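ATP-dependent Clp protease proteolytic subunit (Plasmodium falciparum, PDB 4GM2) is the inactive subunit of the apicoplast Clp protease complex, an S14-family peptidase relative that assembles here as seven copies. Local coordinates at residues A[29-35]-A[61-67]; A[53-59]-A[95-99]; A[113-117]-A[165-169]; A[130-136]-A[181-187]. One frame throughout, in Å; residues are numbered along the deposited sequence.

Contacts 1 and 2 adjoin: the R29 guanidinium of contact 1 reaches back to the 53-59 segment, and I61 N lies 2.8 Å from D98 O, a probable hydrogen bond. Helix 110-116 of contact 3 packs against the sheet of contact 1, with L114 against L33 and L63, the contact centres being about 16 Å apart. Contact 3 leads on to contact 4, where I166 CD1 meets L133 CD2 at 3.9 Å. Contacts 2 and 4 lie on opposite sides of the chain's centre, about 31 Å between contact centres. The region that forms the catalytic site in active ClpP probably corresponds to contact 4 and the turn before helix 110-116.

Contact 1 (A[29-35]-A[61-67]); sequences RIIFLSS and IHLYINS
I30 lays its CG2 methyl obliquely against the ring of Y64, 3.6 Å from CD1, while Y64 CB lies 3.7 Å from F32 CD1, standing off the plane of the F32 ring. The two side chains of that second pair run at about a right angle; with CG of F32 anti to its backbone N (chi1 -178°), the ring turns its edge to Y64 O, which lies in its plane. On the other face of the sheet I31 uses both branches: CG2 touches L63 CD1 (3.6 Å), and CD1 reaches back along the partner strand to I61 CG2 (3.9 Å). Further on, L33 CD2 lies 3.8 Å from S67 CB.

Strands 30-33 and 61-67 run parallel at 12°, their axes 4.7 Å apart, as the two strands of a beta-alpha-beta unit whose connection is helix 39-55. The face bearing I31 and L33 packs against that helix, through Q48, L49 and I41. The face bearing F32 and Y64 looks to a neighbouring subunit, where the hydroxyls of Y64 and that subunit's Y54 are hydrogen-bonded to each other. A ladder of five backbone bonds, from H62 N to R29 O through N66 N to L33 O, holds the register.

At one end R29, the C-prime residue of a Schellman motif, brings NH2 within 3.5 Å of I61 CG1; its N-H groups are taken by the carbonyls of K59, P60 and L52. At the other end S67 OG, anti to its own backbone N, donates to S35 O at 2.7 Å from above the carbonyl plane, and it also bonds to G69 N.

Contact 2 (A[53-59]-A[95-99]); sequences EYESKRK and ISSDV
E53 sets its carboxylate against two consecutive backbone N-H groups, those of S96 and S97. S97 N reaches OE1 of E53 on its syn side at 3.1 Å, 22° out of the carboxylate plane, whereas S96 N comes to E53 OE2 from well above that plane, also at 3.1 Å. A bend at chi2 (72°) swings the acid from the last turn of helix 39-55 into this position.

Hydroxyls form a second set. S96 OG sits 2.7 Å from E53 OE2 and 2.6 Å from K57 O, and S97 OG is close to both E53 OE1 (2.9 Å) and K57 O (2.6 Å). K59 N adds a weak bond to S97 OG.

The main apolar contact is made by I95, whose CG2 slides past the E53 stem in the opposite direction, 3.6 Å from CG. Just beyond, the carbonyl of I95 takes a hydrogen bond from K204 of a neighbouring subunit.

Through these bonds E53 ties the end of helix 39-55 to the loop before strand 99-103. The N-H groups and hydroxyls around the buried carboxylate would help to stabilise a negative charge, although K57 O lies close to OE1.

Contact 3 (A[113-117]-A[165-169]); sequences ILASS and IISKN
I113 meets the second helix with two different branches. Its CG1 lies 3.9 Å from CD1 of I166, and its CG2 methyl is 4.0 Å from the CG2 of I165; in both pairs the side chains pass at about a right angle. The carbonyl oxygen of I113 also accepts two hydroxyls, S116 OG at 2.8 Å and S117 OG at 2.7 Å, which reach it from opposite faces of its plane.

L114 and A115 point the other way. They turn from the partner helix to the parallel sheet, L114 onto L63 and I65, A115 onto I65, and A115 O accepts the T101 hydroxyl. Helix 110-116 is thus sandwiched between the central sheet and the long helix 148-170, in the alpha/beta arrangement of the Clp protease family.

S116 comes next. Its OG stands between the backbone N and the carbonyl carbon (chi1 63°), a position from which it can donate to I113 O and still accept N169 ND2 at 2.9 Å, with an angle of 153° at the hydrogen. S117, with OG turned beside its own backbone N (chi1 -66°), also donates to I113 O and receives a second, longer bond from the same nitrogen at 3.2 Å; both hydroxyls lie somewhat out of the amide plane. The two N-H bonds of N169 and the two hydroxyls thus close a small polar ring on I113 O within a buried contact, so that these polar atoms satisfy one another, and hold the N169 amide in one orientation. S117 OG also touches I165 CG2 at 4.0 Å, and the carbonyls of S116 and N169 share R123 NH1 as donor.

Contact 4 (A[130-136]-A[181-187]); sequences SFCLNQS and LERDKYF
C132 places its sulfur over one face of the Y186 ring, 3.8 Å from the centroid and 27° off the ring normal, a Cys sulfur-aromatic contact. SG is anti to the backbone N (chi1 -180°), which carries it over the tyrosine ring across a non-hydrogen-bonded antiparallel pair. On the other face of the sheet F131 CB and F187 CB touch at 3.9 Å, and L133 CD1 approaches F187 CE1 obliquely at 4.2 Å. Two hydrogen-bonded pairs, F131 with F187 and L133 with K185, frame the cysteine.

Past the strands, the backbone is held differently: D184 OD1 accepts Q135 N at 2.7 Å, nearly along its C-O axis, and S136 N bonds to L181 O at 2.8 Å in the carbonyl plane. L181 CD2 touches N134 O and L133 CB.

By comparison with active ClpP, D184 probably matches the aspartate of the catalytic triad, while N134 and G109 stand where the histidine and serine would be, consistent with an inactive subunit.

Strand 106-108 extends the sheet on the other side of 130-133, helices 110-116 and 148-170 cover L133 through C112 and I166, and F195 meets the F187 ring.

Contact 1 (A[29-35]-A[61-67])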
loop_
_atom_site.group_PDB
_atom_site.type_symbol
_atom_site.label_atom_id
_atom_site.label_comp_id
_atom_site.label_asym_id
_atom_site.label_seq_id
_atom_site.Cartn_x
_atom_site.Cartn_y
_atom_site.Cartn_z
ATOM N N ARG A 29 22.790 -13.262 4.122
ATOM C CA ARG A 29 23.079 -13.239 5.564
ATOM C C ARG A 29 23.658 -11.893 6.032
ATOM O O ARG A 29 24.547 -11.836 6.891
ATOM C CB ARG A 29 23.974 -14.415 5.973
ATOM C CG ARG A 29 23.314 -15.770 5.801
ATOM C CD ARG A 29 24.232 -16.918 6.201
ATOM N NE ARG A 29 24.287 -17.152 7.648
ATOM C CZ ARG A 29 23.310 -17.707 8.367
ATOM N NH1 ARG A 29 22.170 -18.078 7.795
ATOM N NH2 ARG A 29 23.467 -17.879 9.674
ATOM N N ILE A 30 23.138 -10.810 5.464
ATOM C CA ILE A 30 23.537 -9.464 5.871
ATOM C C ILE A 30 22.428 -8.777 6.668
ATOM O O ILE A 30 21.268 -8.744 6.254
ATOM C CB ILE A 30 23.940 -8.591 4.655
ATOM C CG1 ILE A 30 25.128 -9.214 3.914
ATOM C CG2 ILE A 30 24.273 -7.170 5.095
ATOM C CD1 ILE A 30 25.423 -8.583 2.571
ATOM N N ILE A 31 22.794 -8.248 7.826
ATOM C CA ILE A 31 21.933 -7.328 8.565
ATOM C C ILE A 31 22.616 -5.968 8.506
ATOM O O ILE A 31 23.769 -5.818 8.944
ATOM C CB ILE A 31 21.736 -7.767 10.034
ATOM C CG1 ILE A 31 20.983 -9.093 10.099
ATOM C CG2 ILE A 31 20.969 -6.710 10.811
ATOM C CD1 ILE A 31 21.172 -9.834 11.402
ATOM N N PHE A 32 21.919 -4.984 7.946
ATOM C CA PHE A 32 22.491 -3.649 7.801
ATOM C C PHE A 32 21.786 -2.637 8.703
ATOM O O PHE A 32 20.725 -2.123 8.352
ATOM C CB PHE A 32 22.464 -3.217 6.323
ATOM C CG PHE A 32 23.074 -1.860 6.050
ATOM C CD1 PHE A 32 23.979 -1.272 6.939
ATOM C CD2 PHE A 32 22.765 -1.183 4.872
ATOM C CE1 PHE A 32 24.537 -0.030 6.670
ATOM C CE2 PHE A 32 23.322 0.059 4.598
ATOM C CZ PHE A 32 24.212 0.635 5.496
ATOM N N LEU A 33 22.370 -2.368 9.870
ATOM C CA LEU A 33 21.870 -1.299 10.734
ATOM C C LEU A 33 22.365 0.024 10.178
ATOM O O LEU A 33 23.565 0.297 10.201
ATOM C CB LEU A 33 22.327 -1.484 12.184
ATOM C CG LEU A 33 22.097 -0.319 13.167
ATOM C CD1 LEU A 33 20.627 0.057 13.282
ATOM C CD2 LEU A 33 22.671 -0.631 14.541
ATOM N N SER A 34 21.438 0.831 9.668
ATOM C CA SER A 34 21.791 2.073 8.978
ATOM C C SER A 34 20.960 3.255 9.450
ATOM O O SER A 34 20.698 4.182 8.685
ATOM C CB SER A 34 21.616 1.900 7.473
ATOM O OG SER A 34 20.291 1.510 7.174
ATOM N N SER A 35 20.551 3.213 10.714
ATOM C CA SER A 35 19.714 4.246 11.306
ATOM C C SER A 35 19.904 4.249 12.821
ATOM O O SER A 35 20.572 3.367 13.358
ATOM C CB SER A 35 18.245 3.976 10.971
ATOM O OG SER A 35 17.805 2.780 11.587
ATOM N N ILE A 61 27.191 -14.497 10.104
ATOM C CA ILE A 61 26.245 -13.420 9.830
ATOM C C ILE A 61 27.006 -12.091 9.798
ATOM O O ILE A 61 27.864 -11.840 10.643
ATOM C CB ILE A 61 25.116 -13.386 10.877
ATOM C CG1 ILE A 61 24.283 -14.670 10.783
ATOM C CG2 ILE A 61 24.242 -12.150 10.696
ATOM C CD1 ILE A 61 23.390 -14.927 11.978
ATOM N N HIS A 62 26.694 -11.256 8.813
ATOM C CA HIS A 62 27.424 -10.015 8.608
ATOM C C HIS A 62 26.615 -8.826 9.029
ATOM O O HIS A 62 25.713 -8.380 8.310
ATOM C CB HIS A 62 27.865 -9.896 7.157
ATOM C CG HIS A 62 28.710 -11.054 6.688
ATOM N ND1 HIS A 62 30.046 -11.086 6.845
ATOM C CD2 HIS A 62 28.358 -12.251 6.067
ATOM C CE1 HIS A 62 30.529 -12.238 6.346
ATOM N NE2 HIS A 62 29.495 -12.951 5.871
ATOM N N LEU A 63 26.934 -8.309 10.210
ATOM C CA LEU A 63 26.242 -7.158 10.772
ATOM C C LEU A 63 26.961 -5.860 10.422
ATOM O O LEU A 63 27.982 -5.522 11.020
ATOM C CB LEU A 63 26.111 -7.302 12.293
ATOM C CG LEU A 63 25.433 -6.178 13.079
ATOM C CD1 LEU A 63 24.038 -5.889 12.553
ATOM C CD2 LEU A 63 25.382 -6.529 14.555
ATOM N N TYR A 64 26.421 -5.141 9.445
ATOM C CA TYR A 64 26.971 -3.851 9.052
ATOM C C TYR A 64 26.322 -2.744 9.870
ATOM O O TYR A 64 25.095 -2.708 10.022
ATOM C CB TYR A 64 26.766 -3.609 7.553
ATOM C CG TYR A 64 27.663 -4.439 6.667
ATOM C CD1 TYR A 64 27.338 -5.759 6.343
ATOM C CD2 TYR A 64 28.837 -3.906 6.146
ATOM C CE1 TYR A 64 28.162 -6.522 5.530
ATOM C CE2 TYR A 64 29.668 -4.660 5.333
ATOM C CZ TYR A 64 29.327 -5.965 5.028
ATOM O OH TYR A 64 30.152 -6.706 4.219
ATOM N N ILE A 65 27.145 -1.843 10.396
ATOM C CA ILE A 65 26.659 -0.809 11.304
ATOM C C ILE A 65 27.027 0.592 10.847
ATOM O O ILE A 65 28.198 0.897 10.624
ATOM C CB ILE A 65 27.153 -1.042 12.750
ATOM C CG1 ILE A 65 26.571 -2.348 13.306
ATOM C CG2 ILE A 65 26.766 0.127 13.643
ATOM C CD1 ILE A 65 27.235 -2.839 14.571
ATOM N N ASN A 66 26.005 1.428 10.693
ATOM C CA ASN A 66 26.175 2.860 10.481
ATOM C C ASN A 66 25.070 3.576 11.247
ATOM O O ASN A 66 24.017 3.892 10.692
ATOM C CB ASN A 66 26.128 3.199 8.990
ATOM C CG ASN A 66 26.540 4.632 8.700
ATOM O OD1 ASN A 66 27.200 5.280 9.508
ATOM N ND2 ASN A 66 26.151 5.130 7.534
ATOM N N SER A 67 25.314 3.814 12.533
ATOM C CA SER A 67 24.265 4.248 13.455
ATOM C C SER A 67 24.756 5.237 14.505
ATOM O O SER A 67 25.919 5.202 14.913
ATOM C CB SER A 67 23.664 3.030 14.158
ATOM O OG SER A 67 22.653 3.410 15.070
#

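Contact 2 (A[53-59]-A[95-99])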
loop_
_atom_site.group_PDB
_atom_site.type_symbol
_atom_site.label_atom_id
_atom_site.label_comp_id
_atom_site.label_asym_id
_atom_site.label_seq_id
_atom_site.Cartn_x
_atom_site.Cartn_y
_atom_site.Cartn_z
ATOM N N GLU A 53 19.853 -17.794 11.942
ATOM C CA GLU A 53 20.335 -18.919 12.731
ATOM C C GLU A 53 19.518 -20.188 12.470
ATOM O O GLU A 53 20.088 -21.276 12.405
ATOM C CB GLU A 53 20.355 -18.566 14.226
ATOM C CG GLU A 53 20.614 -19.738 15.172
ATOM C CD GLU A 53 22.052 -20.247 15.155
ATOM O OE1 GLU A 53 22.916 -19.622 14.522
ATOM O OE2 GLU A 53 22.333 -21.277 15.792
ATOM N N TYR A 54 18.199 -20.034 12.320
ATOM C CA TYR A 54 17.277 -21.143 12.033
ATOM C C TYR A 54 17.419 -21.662 10.606
ATOM O O TYR A 54 17.209 -22.847 10.335
ATOM C CB TYR A 54 15.824 -20.710 12.265
ATOM C CG TYR A 54 15.296 -20.991 13.655
ATOM C CD1 TYR A 54 14.394 -22.037 13.879
ATOM C CD2 TYR A 54 15.691 -20.213 14.754
ATOM C CE1 TYR A 54 13.900 -22.298 15.151
ATOM C CE2 TYR A 54 15.204 -20.468 16.029
ATOM C CZ TYR A 54 14.310 -21.512 16.222
ATOM O OH TYR A 54 13.825 -21.773 17.483
ATOM N N GLU A 55 17.762 -20.759 9.696
ATOM C CA GLU A 55 17.934 -21.105 8.296
ATOM C C GLU A 55 19.224 -21.904 8.102
ATOM O O GLU A 55 19.216 -22.931 7.431
ATOM C CB GLU A 55 17.934 -19.837 7.439
ATOM C CG GLU A 55 17.106 -19.939 6.171
ATOM C CD GLU A 55 17.798 -20.726 5.078
ATOM O OE1 GLU A 55 17.123 -21.550 4.423
ATOM O OE2 GLU A 55 19.017 -20.522 4.872
ATOM N N SER A 56 20.316 -21.431 8.706
ATOM C CA SER A 56 21.630 -22.079 8.626
ATOM C C SER A 56 22.378 -21.953 9.948
ATOM O O SER A 56 22.505 -20.859 10.504
ATOM C CB SER A 56 22.463 -21.487 7.495
ATOM O OG SER A 56 21.808 -21.650 6.257
ATOM N N LYS A 57 22.897 -23.075 10.436
ATOM C CA LYS A 57 23.307 -23.163 11.827
ATOM C C LYS A 57 24.636 -22.496 12.158
ATOM O O LYS A 57 24.659 -21.567 12.963
ATOM C CB LYS A 57 23.268 -24.607 12.328
ATOM C CG LYS A 57 22.836 -24.720 13.781
ATOM C CD LYS A 57 21.325 -24.623 13.933
ATOM C CE LYS A 57 20.924 -24.488 15.395
ATOM N NZ LYS A 57 21.414 -25.604 16.256
ATOM N N ARG A 58 25.732 -22.948 11.560
ATOM C CA ARG A 58 27.040 -22.392 11.917
ATOM C C ARG A 58 27.630 -21.598 10.764
ATOM O O ARG A 58 28.766 -21.832 10.338
ATOM C CB ARG A 58 27.997 -23.495 12.375
ATOM C CG ARG A 58 27.821 -23.927 13.821
ATOM C CD ARG A 58 28.203 -25.392 14.007
ATOM N NE ARG A 58 27.241 -26.276 13.348
ATOM C CZ ARG A 58 26.093 -26.682 13.889
ATOM N NH1 ARG A 58 25.755 -26.303 15.117
ATOM N NH2 ARG A 58 25.280 -27.474 13.201
ATOM N N LYS A 59 26.849 -20.650 10.267
ATOM C CA LYS A 59 27.218 -19.885 9.092
ATOM C C LYS A 59 27.285 -18.400 9.443
ATOM O O LYS A 59 26.305 -17.837 9.930
ATOM C CB LYS A 59 26.200 -20.136 7.978
ATOM C CG LYS A 59 26.687 -19.766 6.591
ATOM C CD LYS A 59 25.754 -20.314 5.532
ATOM C CE LYS A 59 26.359 -20.155 4.150
ATOM N NZ LYS A 59 25.429 -20.694 3.124
ATOM N N ILE A 95 23.436 -17.795 19.841
ATOM C CA ILE A 95 23.397 -18.472 18.541
ATOM C C ILE A 95 24.761 -19.023 18.125
ATOM O O ILE A 95 25.801 -18.484 18.512
ATOM C CB ILE A 95 22.806 -17.588 17.412
ATOM C CG1 ILE A 95 23.666 -16.348 17.154
ATOM C CG2 ILE A 95 21.358 -17.224 17.710
ATOM C CD1 ILE A 95 23.359 -15.664 15.839
ATOM N N SER A 96 24.743 -20.097 17.337
ATOM C CA SER A 96 25.974 -20.769 16.932
ATOM C C SER A 96 26.695 -20.032 15.814
ATOM O O SER A 96 27.919 -20.128 15.698
ATOM C CB SER A 96 25.692 -22.208 16.519
ATOM O OG SER A 96 24.781 -22.256 15.444
ATOM N N SER A 97 25.932 -19.311 14.995
ATOM C CA SER A 97 26.491 -18.527 13.899
ATOM C C SER A 97 27.294 -17.369 14.457
ATOM O O SER A 97 26.782 -16.593 15.262
ATOM C CB SER A 97 25.380 -17.984 13.001
ATOM O OG SER A 97 24.702 -19.020 12.318
ATOM N N ASP A 98 28.557 -17.276 14.050
ATOM C CA ASP A 98 29.393 -16.129 14.390
ATOM C C ASP A 98 28.814 -14.920 13.688
ATOM O O ASP A 98 28.405 -15.015 12.530
ATOM C CB ASP A 98 30.840 -16.342 13.922
ATOM C CG ASP A 98 31.531 -17.505 14.625
ATOM O OD1 ASP A 98 31.144 -17.844 15.764
ATOM O OD2 ASP A 98 32.477 -18.077 14.040
ATOM N N VAL A 99 28.766 -13.784 14.375
ATOM C CA VAL A 99 28.406 -12.544 13.692
ATOM C C VAL A 99 29.620 -11.617 13.590
ATOM O O VAL A 99 30.249 -11.272 14.598
ATOM C CB VAL A 99 27.126 -11.849 14.258
ATOM C CG1 VAL A 99 26.315 -12.801 15.131
ATOM C CG2 VAL A 99 27.446 -10.576 15.014
#

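Contact 3 (A[113-117]-A[165-169])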
loop_
_atom_site.group_PDB
_atom_site.type_symbol
_atom_site.label_atom_id
_atom_site.label_comp_id
_atom_site.label_asym_id
_atom_site.label_seq_id
_atom_site.Cartn_x
_atom_site.Cartn_y
_atom_site.Cartn_z
ATOM N N ILE A 113 28.668 -0.363 21.413
ATOM C CA ILE A 113 28.583 -1.602 22.188
ATOM C C ILE A 113 28.298 -2.774 21.248
ATOM O O ILE A 113 28.960 -3.819 21.306
ATOM C CB ILE A 113 27.470 -1.513 23.258
ATOM C CG1 ILE A 113 27.819 -0.451 24.303
ATOM C CG2 ILE A 113 27.236 -2.866 23.920
ATOM C CD1 ILE A 113 26.638 0.019 25.123
ATOM N N LEU A 114 27.315 -2.575 20.376
ATOM C CA LEU A 114 26.926 -3.578 19.398
ATOM C C LEU A 114 28.085 -3.960 18.484
ATOM O O LEU A 114 28.349 -5.144 18.287
ATOM C CB LEU A 114 25.736 -3.086 18.576
ATOM C CG LEU A 114 25.022 -4.144 17.738
ATOM C CD1 LEU A 114 24.593 -5.313 18.613
ATOM C CD2 LEU A 114 23.832 -3.527 17.021
ATOM N N ALA A 115 28.773 -2.957 17.942
ATOM C CA ALA A 115 29.919 -3.187 17.063
ATOM C C ALA A 115 31.034 -4.010 17.730
ATOM O O ALA A 115 31.575 -4.940 17.126
ATOM C CB ALA A 115 30.459 -1.865 16.537
ATOM N N SER A 116 31.360 -3.676 18.977
ATOM C CA SER A 116 32.411 -4.372 19.720
ATOM C C SER A 116 31.994 -5.781 20.154
ATOM O O SER A 116 32.810 -6.542 20.685
ATOM C CB SER A 116 32.810 -3.562 20.953
ATOM O OG SER A 116 31.712 -3.437 21.846
ATOM N N SER A 117 30.726 -6.119 19.937
ATOM C CA SER A 117 30.194 -7.395 20.396
ATOM C C SER A 117 30.349 -8.505 19.355
ATOM O O SER A 117 30.022 -9.658 19.623
ATOM C CB SER A 117 28.739 -7.242 20.841
ATOM O OG SER A 117 28.652 -6.414 21.995
ATOM N N ILE A 165 29.825 -5.877 29.668
ATOM C CA ILE A 165 29.938 -6.161 28.240
ATOM C C ILE A 165 31.145 -5.444 27.619
ATOM O O ILE A 165 31.964 -6.075 26.952
ATOM C CB ILE A 165 28.628 -5.801 27.496
ATOM C CG1 ILE A 165 27.489 -6.717 27.963
ATOM C CG2 ILE A 165 28.806 -5.880 25.983
ATOM C CD1 ILE A 165 26.100 -6.259 27.567
ATOM N N ILE A 166 31.261 -4.136 27.853
ATOM C CA ILE A 166 32.355 -3.346 27.287
ATOM C C ILE A 166 33.710 -3.797 27.836
ATOM O O ILE A 166 34.688 -3.893 27.087
ATOM C CB ILE A 166 32.148 -1.833 27.508
ATOM C CG1 ILE A 166 30.856 -1.373 26.830
ATOM C CG2 ILE A 166 33.329 -1.037 26.960
ATOM C CD1 ILE A 166 30.371 -0.010 27.274
ATOM N N SER A 167 33.756 -4.087 29.135
ATOM C CA SER A 167 34.967 -4.616 29.770
ATOM C C SER A 167 35.428 -5.930 29.140
ATOM O O SER A 167 36.628 -6.131 28.943
ATOM C CB SER A 167 34.758 -4.809 31.269
ATOM O OG SER A 167 34.496 -3.573 31.902
ATOM N N LYS A 168 34.474 -6.809 28.830
ATOM C CA LYS A 168 34.771 -8.091 28.196
ATOM C C LYS A 168 35.239 -7.919 26.752
ATOM O O LYS A 168 36.221 -8.539 26.342
ATOM C CB LYS A 168 33.558 -9.027 28.253
ATOM C CG LYS A 168 33.909 -10.501 28.067
ATOM C CD LYS A 168 32.683 -11.383 27.858
ATOM C CE LYS A 168 32.266 -11.438 26.393
ATOM N NZ LYS A 168 31.113 -12.355 26.164
ATOM N N ASN A 169 34.535 -7.077 25.995
ATOM C CA ASN A 169 34.836 -6.835 24.581
ATOM C C ASN A 169 36.216 -6.221 24.349
ATOM O O ASN A 169 36.898 -6.554 23.375
ATOM C CB ASN A 169 33.761 -5.943 23.940
ATOM C CG ASN A 169 32.385 -6.596 23.906
ATOM O OD1 ASN A 169 32.222 -7.763 24.261
ATOM N ND2 ASN A 169 31.385 -5.837 23.473
#

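Contact 4 (A[130-136]-A[181-187])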
loop_
_atom_site.group_PDB
_atom_site.type_symbol
_atom_site.label_atom_id
_atom_site.label_comp_id
_atom_site.label_asym_id
_atom_site.label_seq_id
_atom_site.Cartn_x
_atom_site.Cartn_y
_atom_site.Cartn_z
ATOM N N SER A 130 33.786 6.473 12.770
ATOM C CA SER A 130 33.865 7.005 14.131
ATOM C C SER A 130 33.126 6.123 15.121
ATOM O O SER A 130 32.125 5.482 14.782
ATOM C CB SER A 130 33.285 8.414 14.199
ATOM O OG SER A 130 33.852 9.239 13.204
ATOM N N PHE A 131 33.632 6.105 16.348
ATOM C CA PHE A 131 33.024 5.363 17.436
ATOM C C PHE A 131 32.928 6.266 18.652
ATOM O O PHE A 131 33.781 7.127 18.865
ATOM C CB PHE A 131 33.862 4.132 17.774
ATOM C CG PHE A 131 34.101 3.220 16.607
ATOM C CD1 PHE A 131 35.142 3.464 15.720
ATOM C CD2 PHE A 131 33.290 2.116 16.399
ATOM C CE1 PHE A 131 35.363 2.625 14.640
ATOM C CE2 PHE A 131 33.507 1.272 15.321
ATOM C CZ PHE A 131 34.544 1.528 14.440
ATOM N N CYS A 132 31.888 6.064 19.449
ATOM C CA CYS A 132 31.672 6.871 20.635
ATOM C C CYS A 132 31.071 6.051 21.759
ATOM O O CYS A 132 30.177 5.238 21.533
ATOM C CB CYS A 132 30.751 8.045 20.315
ATOM S SG CYS A 132 30.431 9.118 21.729
ATOM N N LEU A 133 31.579 6.263 22.968
ATOM C CA LEU A 133 30.938 5.758 24.177
ATOM C C LEU A 133 30.423 6.936 25.001
ATOM O O LEU A 133 31.181 7.847 25.353
ATOM C CB LEU A 133 31.895 4.888 24.994
ATOM C CG LEU A 133 32.301 3.528 24.412
ATOM C CD1 LEU A 133 33.527 2.977 25.126
ATOM C CD2 LEU A 133 31.154 2.526 24.462
ATOM N N ASN A 134 29.123 6.932 25.275
ATOM C CA ASN A 134 28.505 8.006 26.040
ATOM C C ASN A 134 28.788 7.851 27.525
ATOM O O ASN A 134 28.955 6.731 28.023
ATOM C CB ASN A 134 26.992 8.056 25.805
ATOM C CG ASN A 134 26.626 8.204 24.339
ATOM O OD1 ASN A 134 27.255 8.962 23.598
ATOM N ND2 ASN A 134 25.595 7.481 23.916
ATOM N N GLN A 135 28.851 8.983 28.221
ATOM C CA GLN A 135 28.934 9.000 29.674
ATOM C C GLN A 135 27.725 8.253 30.229
ATOM O O GLN A 135 26.586 8.541 29.845
ATOM C CB GLN A 135 28.954 10.441 30.182
ATOM C CG GLN A 135 29.094 10.570 31.690
ATOM C CD GLN A 135 28.656 11.924 32.209
ATOM O OE1 GLN A 135 28.149 12.032 33.325
ATOM N NE2 GLN A 135 28.844 12.964 31.404
ATOM N N SER A 136 27.980 7.290 31.114
ATOM C CA SER A 136 26.933 6.423 31.660
ATOM C C SER A 136 25.678 7.197 32.052
ATOM O O SER A 136 25.742 8.202 32.764
ATOM C CB SER A 136 27.455 5.608 32.843
ATOM O OG SER A 136 28.364 4.617 32.405
ATOM N N LEU A 181 33.745 5.824 31.501
ATOM C CA LEU A 181 32.330 6.089 31.237
ATOM C C LEU A 181 31.792 7.267 32.055
ATOM O O LEU A 181 30.582 7.501 32.109
ATOM C CB LEU A 181 31.480 4.833 31.467
ATOM C CG LEU A 181 31.542 3.695 30.439
ATOM C CD1 LEU A 181 30.509 2.629 30.768
ATOM C CD2 LEU A 181 31.361 4.189 29.010
ATOM N N GLU A 182 32.704 8.006 32.685
ATOM C CA GLU A 182 32.358 9.234 33.399
ATOM C C GLU A 182 32.528 10.448 32.485
ATOM O O GLU A 182 32.210 11.576 32.866
ATOM C CB GLU A 182 33.201 9.377 34.669
ATOM C CG GLU A 182 32.859 8.357 35.746
ATOM C CD GLU A 182 33.771 8.431 36.955
ATOM O OE1 GLU A 182 34.270 7.368 37.383
ATOM O OE2 GLU A 182 33.990 9.544 37.481
ATOM N N ARG A 183 33.028 10.194 31.277
ATOM C CA ARG A 183 33.213 11.211 30.245
ATOM C C ARG A 183 32.830 10.623 28.894
ATOM O O ARG A 183 32.896 9.409 28.705
ATOM C CB ARG A 183 34.678 11.664 30.195
ATOM C CG ARG A 183 35.152 12.510 31.367
ATOM C CD ARG A 183 34.755 13.969 31.203
ATOM N NE ARG A 183 35.245 14.797 32.303
ATOM C CZ ARG A 183 34.610 14.978 33.460
ATOM N NH1 ARG A 183 33.443 14.386 33.692
ATOM N NH2 ARG A 183 35.147 15.754 34.393
ATOM N N ASP A 184 32.428 11.478 27.956
ATOM C CA ASP A 184 32.230 11.061 26.567
ATOM C C ASP A 184 33.584 10.853 25.898
ATOM O O ASP A 184 34.468 11.709 25.995
ATOM C CB ASP A 184 31.423 12.107 25.792
ATOM C CG ASP A 184 29.950 12.101 26.153
ATOM O OD1 ASP A 184 29.463 11.097 26.715
ATOM O OD2 ASP A 184 29.272 13.107 25.861
ATOM N N LYS A 185 33.747 9.716 25.225
ATOM C CA LYS A 185 35.004 9.405 24.549
ATOM C C LYS A 185 34.780 9.117 23.070
ATOM O O LYS A 185 33.915 8.321 22.705
ATOM C CB LYS A 185 35.711 8.229 25.229
ATOM C CG LYS A 185 37.222 8.221 25.039
ATOM C CD LYS A 185 37.870 7.068 25.788
ATOM C CE LYS A 185 39.385 7.069 25.647
ATOM N NZ LYS A 185 40.037 8.092 26.511
ATOM N N TYR A 186 35.563 9.778 22.221
ATOM C CA TYR A 186 35.451 9.595 20.778
ATOM C C TYR A 186 36.664 8.872 20.214
ATOM O O TYR A 186 37.792 9.082 20.666
ATOM C CB TYR A 186 35.224 10.935 20.076
ATOM C CG TYR A 186 33.871 11.542 20.381
ATOM C CD1 TYR A 186 33.694 12.389 21.481
ATOM C CD2 TYR A 186 32.762 11.260 19.579
ATOM C CE1 TYR A 186 32.454 12.941 21.768
ATOM C CE2 TYR A 186 31.519 11.810 19.857
ATOM C CZ TYR A 186 31.370 12.646 20.952
ATOM O OH TYR A 186 30.136 13.189 21.229
ATOM N N PHE A 187 36.416 8.009 19.233
ATOM C CA PHE A 187 37.453 7.182 18.642
ATOM C C PHE A 187 37.401 7.292 17.131
ATOM O O PHE A 187 36.321 7.249 16.537
ATOM C CB PHE A 187 37.239 5.708 19.008
ATOM C CG PHE A 187 37.158 5.439 20.484
ATOM C CD1 PHE A 187 35.946 5.543 21.163
ATOM C CD2 PHE A 187 38.288 5.051 21.194
ATOM C CE1 PHE A 187 35.871 5.288 22.526
ATOM C CE2 PHE A 187 38.218 4.791 22.556
ATOM C CZ PHE A 187 37.007 4.907 23.220
#